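Local coordinates for trypsin-resistant surface T6 protein (Streptococcus pyogenes serotype M6, PDB 4P0D), which serves as the backbone subunit (T6 antigen) of the cell-surface pili of serotype M6 Streptococcus pyogenes, probably cross-linked into the polymer and attached to the cell wall by sortases, at residues G65-K70 against P288-T293; V211-K216 against T231-A236; V161-T166 against A392-A397; K268-V271 against G275-N278. The protein carries 1 engineered substitution. All blocks are in the same frame, centred on the assembly; numbering follows the deposited sequence.

The four contacts sample an elongated three-module pilin. Interaction 1 joins a helix of the N-terminal Ig-like domain to a loop of the middle region, while interaction 2 packs the inside of the Cna-B-like domain; their centres lie about 28 Å apart. Interactions 3 and 4 gather at the other junction, with centres about 13 Å and nearest atoms about 6 Å apart, and interactions 1 and 3 are about 51 Å apart between centres, on opposite sides of the chain's centre. Strand 276-285 connects interactions 4 and 1, whose centres are about 42 Å apart, and carries the isopeptide-forming Asn278. Calcium is bound by Ser82 and Thr85 in the N-terminal domain, residues of none of these contacts.

Interaction 1 (G65-K70 against P288-T293); sequences GINTGK and PTKGNT
Asn67 reaches from the last turn of helix 56-68 to Thr289 and Lys290, a domain-to-domain contact in which a helix of the T6 Ig-like domain meets the loop between strands 276-285 and 307-316. The backbones come close here, with the CA atoms of Asn67 and Lys290 5.4 Å apart. Followed outward, the asparagine touches the loop at every step. Its CB sits 3.3 Å from Thr289 O, beside the peptide that joins the two loop residues. Its CG then lies 3.8 Å from Lys290 CB, crossing the root of that side chain at about a right angle. OD1 skirts the same methylene, while the nitrogen branch of the amide turns to the threonine.

Thr289 holds OG1 between its own backbone N and carbonyl carbon (chi1 67°), and this leaves hydroxyl and carbonyl oxygen together in front of one NH2 group. Lys290 contributes little beyond CB, because its chain, extended to CE and bent only at chi4, leads the amine away. Thr289 is otherwise buried, its side chain packing on Thr60, Ala63 and Asn64 of the same helix and on Leu99 of strand 94-101, so that the loop residue is packed against the neighbouring domain. Just beyond, the helix ends: Gly69 has a positive phi of 97°, and Thr68 OG1 turns back to donate to Gly65 O. Both bonds across the contact are weak: Asn67 ND2 lies 3.3 Å from Thr289 O and 2.9 Å from Thr289 OG1, the shorter one strongly bent, with an N-H...O angle of 116°.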
loop_
_atom_site.group_PDB
_atom_site.type_symbol
_atom_site.label_atom_id
_atom_site.label_comp_id
_atom_site.label_asym_id
_atom_site.label_seq_id
_atom_site.Cartn_x
_atom_site.Cartn_y
_atom_site.Cartn_z
ATOM N N GLY A 65 2.764 -2.003 -33.123
ATOM C CA GLY A 65 2.826 -1.107 -34.286
ATOM C C GLY A 65 1.569 -0.294 -34.459
ATOM O O GLY A 65 1.617 0.872 -34.837
ATOM N N ILE A 66 0.425 -0.914 -34.176
ATOM C CA ILE A 66 -0.853 -0.231 -34.229
ATOM C C ILE A 66 -0.891 0.898 -33.212
ATOM O O ILE A 66 -1.363 2.004 -33.503
ATOM C CB ILE A 66 -2.017 -1.222 -33.984
ATOM C CG1 ILE A 66 -2.157 -2.141 -35.199
ATOM C CG2 ILE A 66 -3.315 -0.481 -33.713
ATOM C CD1 ILE A 66 -3.225 -3.197 -35.094
ATOM N N ASN A 67 -0.419 0.612 -32.001
ATOM C CA ASN A 67 -0.442 1.609 -30.935
ATOM C C ASN A 67 0.558 2.748 -31.095
ATOM O O ASN A 67 0.291 3.855 -30.645
ATOM C CB ASN A 67 -0.296 0.920 -29.575
ATOM C CG ASN A 67 -1.612 0.373 -29.076
ATOM O OD1 ASN A 67 -2.618 1.075 -29.114
ATOM N ND2 ASN A 67 -1.620 -0.866 -28.608
ATOM N N THR A 68 1.694 2.500 -31.741
ATOM C CA THR A 68 2.591 3.619 -32.089
ATOM C C THR A 68 2.099 4.408 -33.290
ATOM O O THR A 68 2.450 5.574 -33.455
ATOM C CB THR A 68 4.011 3.168 -32.450
ATOM O OG1 THR A 68 3.986 2.370 -33.635
ATOM C CG2 THR A 68 4.662 2.396 -31.312
ATOM N N GLY A 69 1.300 3.777 -34.140
ATOM C CA GLY A 69 0.884 4.398 -35.394
ATOM C C GLY A 69 1.727 3.976 -36.585
ATOM O O GLY A 69 1.426 4.374 -37.705
ATOM N N LYS A 70 2.773 3.177 -36.361
ATOM C CA LYS A 70 3.624 2.647 -37.453
ATOM C C LYS A 70 2.870 1.757 -38.441
ATOM O O LYS A 70 3.173 1.744 -39.642
ATOM C CB LYS A 70 4.781 1.827 -36.879
ATOM N N PRO A 288 -0.547 -3.482 -22.489
ATOM C CA PRO A 288 0.893 -3.644 -22.565
ATOM C C PRO A 288 1.514 -3.455 -23.963
ATOM O O PRO A 288 2.744 -3.437 -24.083
ATOM C CB PRO A 288 1.108 -5.088 -22.076
ATOM C CG PRO A 288 -0.149 -5.442 -21.333
ATOM C CD PRO A 288 -1.198 -4.760 -22.169
ATOM N N THR A 289 0.688 -3.370 -25.006
ATOM C CA THR A 289 1.211 -3.128 -26.351
ATOM C C THR A 289 1.242 -1.633 -26.679
ATOM O O THR A 289 1.511 -1.252 -27.801
ATOM C CB THR A 289 0.458 -3.930 -27.443
ATOM O OG1 THR A 289 -0.895 -3.459 -27.571
ATOM C CG2 THR A 289 0.468 -5.396 -27.116
ATOM N N LYS A 290 0.989 -0.793 -25.688
ATOM C CA LYS A 290 0.993 0.652 -25.855
ATOM C C LYS A 290 1.983 1.279 -24.890
ATOM O O LYS A 290 2.043 0.883 -23.730
ATOM C CB LYS A 290 -0.400 1.214 -25.575
ATOM C CG LYS A 290 -0.520 2.738 -25.658
ATOM C CD LYS A 290 -1.948 3.171 -25.331
ATOM C CE LYS A 290 -2.090 4.683 -25.215
ATOM N NZ LYS A 290 -1.255 5.222 -24.104
ATOM N N GLY A 291 2.727 2.281 -25.368
ATOM C CA GLY A 291 3.660 3.016 -24.530
ATOM C C GLY A 291 4.960 2.268 -24.259
ATOM O O GLY A 291 5.473 1.540 -25.115
ATOM N N ASN A 292 5.487 2.478 -23.054
ATOM C CA ASN A 292 6.791 2.009 -22.632
ATOM C C ASN A 292 6.727 1.607 -21.168
ATOM O O ASN A 292 5.973 2.185 -20.400
ATOM C CB ASN A 292 7.818 3.144 -22.719
ATOM C CG ASN A 292 7.854 3.792 -24.076
ATOM O OD1 ASN A 292 8.442 3.242 -25.012
ATOM N ND2 ASN A 292 7.209 4.963 -24.203
ATOM N N THR A 293 7.554 0.655 -20.788
ATOM C CA THR A 293 7.763 0.309 -19.392
ATOM C C THR A 293 8.151 1.531 -18.564
ATOM O O THR A 293 9.068 2.272 -18.923
ATOM C CB THR A 293 8.868 -0.755 -19.307
ATOM O OG1 THR A 293 8.462 -1.903 -20.060
ATOM C CG2 THR A 293 9.172 -1.168 -17.849
#

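Interaction 2 (V211-K216 against T231-A236); sequences VEWKGK and TKIGIA
Ile233 lays its CG2 methyl over one face of the Trp213 indole, a CH-pi contact inside the beta-sandwich-like Cna-B domain. The methyl carbon is 4.2 Å from the centroid of the six-membered ring and 14° off its normal, displaced toward the rim. The other branch of the isoleucine works lower down: its CD1 rests 3.9 Å from Trp213 CB and 4.2 Å from Val211 CG1, so that a single side chain spans two successive inward-facing residues of strand 202-213. Ile233 carries CG1 between its backbone N and carbonyl carbon (chi1 63°), which leaves CG2 for the indole and sends CD1 toward the base of the tryptophan.

The two strands are not hydrogen-bonded neighbours. They are linked through strands 216-220 and 225-228, and a CA separation of 8.9 Å between Trp213 and Ile233 is bridged by side chains that cross at a slant. At Ile233 the backbone is irregular, since it and Gly234 both bond to Val226, a pattern consistent with a classic beta bulge.

On the opposite face of the indole lies Lys214 CG, 3.6 Å above the ring plane, so the ring is sandwiched between a methylene and a methyl. Its NE1 donates to Leu252 O, which fixes the rotation of the plane. Trp213 also opens the type I' turn of a tight hairpin that ends at Lys216. Two backbone bonds close this two-residue turn, Trp213 N to Lys216 O and Lys216 N to Trp213 O, both 3.0 Å long.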
loop_
_atom_site.group_PDB
_atom_site.type_symbol
_atom_site.label_atom_id
_atom_site.label_comp_id
_atom_site.label_asym_id
_atom_site.label_seq_id
_atom_site.Cartn_x
_atom_site.Cartn_y
_atom_site.Cartn_z
ATOM N N VAL A 211 14.031 -7.689 0.204
ATOM C CA VAL A 211 13.318 -8.294 -0.895
ATOM C C VAL A 211 13.749 -9.758 -0.922
ATOM O O VAL A 211 14.946 -10.043 -0.914
ATOM C CB VAL A 211 13.675 -7.594 -2.235
ATOM C CG1 VAL A 211 13.118 -8.354 -3.407
ATOM C CG2 VAL A 211 13.188 -6.156 -2.265
ATOM N N GLU A 212 12.787 -10.678 -0.898
ATOM C CA GLU A 212 13.045 -12.099 -1.107
ATOM C C GLU A 212 12.440 -12.462 -2.454
ATOM O O GLU A 212 11.376 -11.976 -2.819
ATOM C CB GLU A 212 12.444 -12.961 0.022
ATOM C CG GLU A 212 12.404 -14.479 -0.223
ATOM C CD GLU A 212 11.050 -14.994 -0.721
ATOM O OE1 GLU A 212 10.052 -14.772 0.012
ATOM O OE2 GLU A 212 10.969 -15.627 -1.823
ATOM N N TRP A 213 13.144 -13.296 -3.199
ATOM C CA TRP A 213 12.685 -13.762 -4.508
ATOM C C TRP A 213 13.270 -15.160 -4.712
ATOM O O TRP A 213 14.460 -15.385 -4.482
ATOM C CB TRP A 213 13.155 -12.810 -5.603
ATOM C CG TRP A 213 12.809 -13.256 -7.011
ATOM C CD1 TRP A 213 11.585 -13.261 -7.602
ATOM C CD2 TRP A 213 13.723 -13.744 -7.979
ATOM N NE1 TRP A 213 11.678 -13.736 -8.889
ATOM C CE2 TRP A 213 12.990 -14.026 -9.150
ATOM C CE3 TRP A 213 15.100 -13.947 -7.982
ATOM C CZ2 TRP A 213 13.592 -14.520 -10.306
ATOM C CZ3 TRP A 213 15.690 -14.443 -9.119
ATOM C CH2 TRP A 213 14.939 -14.718 -10.268
ATOM N N LYS A 214 12.413 -16.091 -5.112
ATOM C CA LYS A 214 12.781 -17.506 -5.246
ATOM C C LYS A 214 13.412 -18.086 -3.977
ATOM O O LYS A 214 14.299 -18.918 -4.057
ATOM C CB LYS A 214 13.727 -17.699 -6.442
ATOM C CG LYS A 214 13.047 -17.461 -7.782
ATOM C CD LYS A 214 13.686 -18.263 -8.907
ATOM C CE LYS A 214 15.183 -18.022 -8.988
ATOM N NZ LYS A 214 15.698 -18.276 -10.358
ATOM N N GLY A 215 12.964 -17.633 -2.811
ATOM C CA GLY A 215 13.483 -18.138 -1.557
ATOM C C GLY A 215 14.910 -17.708 -1.248
ATOM O O GLY A 215 15.578 -18.342 -0.437
ATOM N N LYS A 216 15.364 -16.631 -1.892
ATOM C CA LYS A 216 16.690 -16.052 -1.667
ATOM C C LYS A 216 16.550 -14.588 -1.274
ATOM O O LYS A 216 15.735 -13.882 -1.836
ATOM C CB LYS A 216 17.504 -16.141 -2.955
ATOM C CG LYS A 216 17.705 -17.564 -3.439
ATOM C CD LYS A 216 18.386 -17.591 -4.791
ATOM C CE LYS A 216 18.726 -19.015 -5.187
ATOM N NZ LYS A 216 19.817 -19.017 -6.187
ATOM N N THR A 231 21.957 -11.360 -10.466
ATOM C CA THR A 231 20.963 -10.787 -11.351
ATOM C C THR A 231 20.343 -9.583 -10.684
ATOM O O THR A 231 19.960 -9.637 -9.523
ATOM C CB THR A 231 19.851 -11.801 -11.651
ATOM O OG1 THR A 231 20.417 -12.935 -12.303
ATOM C CG2 THR A 231 18.764 -11.203 -12.535
ATOM N N LYS A 232 20.233 -8.499 -11.421
ATOM C CA LYS A 232 19.488 -7.340 -10.948
ATOM C C LYS A 232 17.998 -7.524 -11.274
ATOM O O LYS A 232 17.608 -7.521 -12.444
ATOM C CB LYS A 232 20.024 -6.085 -11.621
ATOM C CG LYS A 232 19.444 -4.805 -11.066
ATOM C CD LYS A 232 19.544 -3.667 -12.066
ATOM C CE LYS A 232 20.820 -2.886 -11.898
ATOM N NZ LYS A 232 20.805 -1.701 -12.812
ATOM N N ILE A 233 17.161 -7.681 -10.254
ATOM C CA ILE A 233 15.734 -7.888 -10.505
ATOM C C ILE A 233 14.919 -6.608 -10.349
ATOM O O ILE A 233 13.721 -6.587 -10.636
ATOM C CB ILE A 233 15.116 -8.986 -9.612
ATOM C CG1 ILE A 233 15.179 -8.618 -8.125
ATOM C CG2 ILE A 233 15.807 -10.313 -9.877
ATOM C CD1 ILE A 233 14.340 -9.511 -7.238
ATOM N N GLY A 234 15.551 -5.552 -9.865
ATOM C CA GLY A 234 14.871 -4.294 -9.702
ATOM C C GLY A 234 15.785 -3.239 -9.112
ATOM O O GLY A 234 16.973 -3.476 -8.906
ATOM N N ILE A 235 15.212 -2.075 -8.848
ATOM C CA ILE A 235 15.928 -0.948 -8.253
ATOM C C ILE A 235 14.956 -0.230 -7.329
ATOM O O ILE A 235 13.793 0.017 -7.691
ATOM C CB ILE A 235 16.429 0.056 -9.303
ATOM C CG1 ILE A 235 17.260 -0.636 -10.390
ATOM C CG2 ILE A 235 17.285 1.134 -8.660
ATOM C CD1 ILE A 235 17.756 0.336 -11.431
ATOM N N ALA A 236 15.451 0.097 -6.140
ATOM C CA ALA A 236 14.692 0.747 -5.108
ATOM C C ALA A 236 15.255 2.120 -4.828
ATOM O O ALA A 236 16.483 2.330 -4.945
ATOM C CB ALA A 236 14.756 -0.088 -3.844
#

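Interaction 3 (V161-T166 against A392-A397); sequences VNKKTT and ANWVTA
Lys163, on the short strand 163-165, and Trp394, in the loop after strand 388-392, place their CA atoms 7.9 Å apart, too far for backbone pairing, and the gap is filled by their two side chains. The lysine folds over the indole, bent at chi2 (-77°) and again at chi4, which swings its last methylene and amine onto one face. CE stands over the centre of the six-membered ring, 3.6 Å from its centroid, in a CH-pi contact. NZ sits over the five-membered ring at 4.0 Å from the centroid and 10° off the normal, a cation-pi geometry; the positive charge thus faces the pi cloud.

The tryptophan is presented by an Asx motif within the prealbumin-like domain. Asn393 OD1 accepts from Thr396 N at 2.7 Å, and Asn393 N donates to Thr396 OG1 at 2.9 Å, a reciprocal pair, as in a capping box, around a turn in which 394-396 take helical backbone angles without forming a regular helix. Asp160 OD2, from the partner strand of 163-165, takes the Trp394 backbone N-H. Tyr317, which also touches Lys163, stacks edge-to-face with the indole at this junction of domains.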
loop_
_atom_site.group_PDB
_atom_site.type_symbol
_atom_site.label_atom_id
_atom_site.label_comp_id
_atom_site.label_asym_id
_atom_site.label_seq_id
_atom_site.Cartn_x
_atom_site.Cartn_y
_atom_site.Cartn_z
ATOM N N VAL A 161 -9.503 -6.197 19.566
ATOM C CA VAL A 161 -10.611 -6.737 18.779
ATOM C C VAL A 161 -10.133 -6.773 17.312
ATOM O O VAL A 161 -9.110 -7.410 17.019
ATOM C CB VAL A 161 -11.931 -5.955 19.044
ATOM C CG1 VAL A 161 -13.156 -6.736 18.573
ATOM C CG2 VAL A 161 -12.085 -5.685 20.541
ATOM N N ASN A 162 -10.805 -6.087 16.398
ATOM C CA ASN A 162 -10.351 -6.055 15.009
ATOM C C ASN A 162 -9.442 -4.853 14.687
ATOM O O ASN A 162 -9.232 -4.540 13.522
ATOM C CB ASN A 162 -11.562 -6.051 14.073
ATOM C CG ASN A 162 -12.480 -4.883 14.332
ATOM O OD1 ASN A 162 -12.378 -4.220 15.371
ATOM N ND2 ASN A 162 -13.386 -4.625 13.403
ATOM N N LYS A 163 -8.923 -4.170 15.710
ATOM C CA LYS A 163 -8.065 -2.997 15.502
ATOM C C LYS A 163 -6.625 -3.334 15.850
ATOM O O LYS A 163 -6.360 -3.819 16.944
ATOM C CB LYS A 163 -8.504 -1.853 16.412
ATOM C CG LYS A 163 -9.934 -1.373 16.215
ATOM C CD LYS A 163 -10.057 -0.507 14.974
ATOM C CE LYS A 163 -11.419 0.189 14.863
ATOM N NZ LYS A 163 -12.559 -0.707 15.204
ATOM N N LYS A 164 -5.689 -3.061 14.948
ATOM C CA LYS A 164 -4.285 -3.188 15.308
ATOM C C LYS A 164 -3.794 -1.898 15.956
ATOM O O LYS A 164 -3.936 -0.830 15.395
ATOM C CB LYS A 164 -3.443 -3.619 14.101
ATOM C CG LYS A 164 -3.845 -5.025 13.626
ATOM C CD LYS A 164 -2.880 -5.635 12.632
ATOM C CE LYS A 164 -3.394 -6.976 12.119
ATOM N NZ LYS A 164 -3.346 -8.062 13.154
ATOM N N THR A 165 -3.240 -2.021 17.162
ATOM C CA THR A 165 -2.814 -0.862 17.939
ATOM C C THR A 165 -1.311 -0.896 18.248
ATOM O O THR A 165 -0.677 -1.938 18.208
ATOM C CB THR A 165 -3.599 -0.751 19.262
ATOM O OG1 THR A 165 -3.169 -1.769 20.171
ATOM C CG2 THR A 165 -5.106 -0.904 19.021
ATOM N N THR A 166 -0.757 0.257 18.573
ATOM C CA THR A 166 0.668 0.367 18.841
ATOM C C THR A 166 0.945 1.516 19.817
ATOM O O THR A 166 0.014 2.201 20.286
ATOM C CB THR A 166 1.434 0.585 17.517
ATOM O OG1 THR A 166 2.845 0.453 17.743
ATOM C CG2 THR A 166 1.130 1.936 16.959
ATOM N N ALA A 392 -6.990 0.632 28.507
ATOM C CA ALA A 392 -7.114 1.436 27.297
ATOM C C ALA A 392 -7.456 0.553 26.100
ATOM O O ALA A 392 -6.772 -0.439 25.843
ATOM C CB ALA A 392 -5.825 2.197 27.030
ATOM N N ASN A 393 -8.511 0.922 25.382
ATOM C CA ASN A 393 -8.874 0.287 24.112
ATOM C C ASN A 393 -9.905 1.117 23.336
ATOM O O ASN A 393 -10.337 2.181 23.780
ATOM C CB ASN A 393 -9.388 -1.143 24.349
ATOM C CG ASN A 393 -10.530 -1.192 25.341
ATOM O OD1 ASN A 393 -11.495 -0.439 25.223
ATOM N ND2 ASN A 393 -10.428 -2.068 26.318
ATOM N N TRP A 394 -10.295 0.636 22.165
ATOM C CA TRP A 394 -11.241 1.354 21.327
ATOM C C TRP A 394 -12.504 1.676 22.125
ATOM O O TRP A 394 -12.985 2.804 22.079
ATOM C CB TRP A 394 -11.578 0.523 20.088
ATOM C CG TRP A 394 -12.328 1.260 19.074
ATOM C CD1 TRP A 394 -13.677 1.218 18.871
ATOM C CD2 TRP A 394 -11.800 2.159 18.095
ATOM N NE1 TRP A 394 -14.025 2.040 17.839
ATOM C CE2 TRP A 394 -12.897 2.626 17.331
ATOM C CE3 TRP A 394 -10.514 2.617 17.784
ATOM C CZ2 TRP A 394 -12.749 3.536 16.282
ATOM C CZ3 TRP A 394 -10.362 3.530 16.735
ATOM C CH2 TRP A 394 -11.481 3.976 15.996
ATOM N N VAL A 395 -12.985 0.694 22.888
ATOM C CA VAL A 395 -14.202 0.829 23.700
ATOM C C VAL A 395 -14.056 1.831 24.844
ATOM O O VAL A 395 -14.958 2.617 25.057
ATOM C CB VAL A 395 -14.691 -0.541 24.233
ATOM C CG1 VAL A 395 -15.814 -0.373 25.266
ATOM C CG2 VAL A 395 -15.190 -1.399 23.074
ATOM N N THR A 396 -12.934 1.827 25.564
ATOM C CA THR A 396 -12.735 2.782 26.665
ATOM C C THR A 396 -12.234 4.175 26.206
ATOM O O THR A 396 -12.330 5.135 26.969
ATOM C CB THR A 396 -11.814 2.228 27.798
ATOM O OG1 THR A 396 -10.518 1.886 27.286
ATOM C CG2 THR A 396 -12.429 1.005 28.488
ATOM N N ALA A 397 -11.744 4.313 24.969
ATOM C CA ALA A 397 -11.213 5.600 24.502
ATOM C C ALA A 397 -12.314 6.501 23.919
ATOM O O ALA A 397 -12.264 6.898 22.757
ATOM C CB ALA A 397 -10.096 5.388 23.483
#

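Interaction 4 (K268-V271 against G275-N278); sequences KAIV and GNPN
Asn276, at the start of strand 276-285 in the Cna-B-like domain, grips the backbone of Ile270 with both ends of its amide, much as a neighbouring strand would, and so closes a short loop upon itself. Two hydrogen bonds do this: Asn276 OD1 accepts from Ile270 N at 2.8 Å, the N-H lying in the carbonyl plane and on a lone pair. Asn276 ND2 returns a bond to Ile270 O at 3.0 Å, nearly straight with an N-H...O angle of 162°, and that carbonyl is again met in plane. Donating and accepting at once, the amide is fixed in its rotation.

Packing contacts back this up. Ile270 CB lies 3.6 Å from both Gly275 O and Asn276 OD1, and its CG2 skirts Gly275, while the end of its chain leads away. Ala269 presses its CA 3.5 Å from Asn276 OD1.

Second partners extend the network: Ile270 O is bonded to Thr318 OG1 and Asn276 ND2 donates also to Val316 O at the end of strand 307-316. Two residues on, the covalent interaction takes over, with Asn278 CG joined to Lys152 NZ in an isopeptide bond and Asn278 OD1 accepting from Lys314 N.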
loop_
_atom_site.group_PDB
_atom_site.type_symbol
_atom_site.label_atom_id
_atom_site.label_comp_id
_atom_site.label_asym_id
_atom_site.label_seq_id
_atom_site.Cartn_x
_atom_site.Cartn_y
_atom_site.Cartn_z
ATOM N N LYS A 268 4.298 12.169 16.476
ATOM C CA LYS A 268 3.175 12.680 15.675
ATOM C C LYS A 268 2.101 11.626 15.397
ATOM O O LYS A 268 1.140 11.895 14.665
ATOM C CB LYS A 268 3.676 13.241 14.339
ATOM C CG LYS A 268 4.610 14.428 14.462
ATOM C CD LYS A 268 5.438 14.584 13.190
ATOM C CE LYS A 268 6.050 15.970 13.097
ATOM N NZ LYS A 268 6.837 16.146 11.838
ATOM N N ALA A 269 2.234 10.437 15.980
ATOM C CA ALA A 269 1.252 9.403 15.759
ATOM C C ALA A 269 -0.110 9.920 16.192
ATOM O O ALA A 269 -0.275 10.471 17.290
ATOM C CB ALA A 269 1.603 8.135 16.507
ATOM N N ILE A 270 -1.077 9.729 15.316
ATOM C CA ILE A 270 -2.457 10.144 15.574
ATOM C C ILE A 270 -3.127 9.213 16.575
ATOM O O ILE A 270 -2.996 7.991 16.464
ATOM C CB ILE A 270 -3.254 10.142 14.258
ATOM C CG1 ILE A 270 -2.682 11.192 13.281
ATOM C CG2 ILE A 270 -4.754 10.310 14.513
ATOM C CD1 ILE A 270 -2.636 12.623 13.792
ATOM N N VAL A 271 -3.870 9.785 17.534
ATOM C CA VAL A 271 -4.674 8.983 18.457
ATOM C C VAL A 271 -6.134 8.898 17.973
ATOM O O VAL A 271 -6.665 9.861 17.427
ATOM C CB VAL A 271 -4.627 9.504 19.930
ATOM C CG1 VAL A 271 -3.202 9.777 20.394
ATOM C CG2 VAL A 271 -5.499 10.731 20.125
ATOM N N GLY A 275 -6.440 7.111 12.903
ATOM C CA GLY A 275 -5.377 6.106 12.866
ATOM C C GLY A 275 -4.180 6.532 12.037
ATOM O O GLY A 275 -4.027 7.701 11.664
ATOM N N ASN A 276 -3.307 5.574 11.752
ATOM C CA ASN A 276 -2.035 5.888 11.124
ATOM C C ASN A 276 -1.819 4.941 9.949
ATOM O O ASN A 276 -1.243 3.855 10.137
ATOM C CB ASN A 276 -0.906 5.746 12.149
ATOM C CG ASN A 276 -1.095 6.658 13.334
ATOM O OD1 ASN A 276 -0.649 7.787 13.321
ATOM N ND2 ASN A 276 -1.818 6.192 14.335
ATOM N N PRO A 277 -2.322 5.325 8.753
ATOM C CA PRO A 277 -2.261 4.443 7.616
ATOM C C PRO A 277 -0.995 4.570 6.777
ATOM O O PRO A 277 -0.308 5.594 6.796
ATOM C CB PRO A 277 -3.473 4.875 6.783
ATOM C CG PRO A 277 -3.596 6.335 7.035
ATOM C CD PRO A 277 -3.012 6.584 8.416
ATOM N N ASN A 278 -0.696 3.527 6.044
ATOM C CA ASN A 278 0.186 3.574 4.914
ATOM C C ASN A 278 -0.631 3.491 3.615
ATOM O O ASN A 278 -1.808 3.643 3.641
ATOM C CB ASN A 278 1.232 2.470 4.986
ATOM C CG ASN A 278 0.654 1.083 4.836
ATOM O OD1 ASN A 278 -0.420 0.832 5.301
#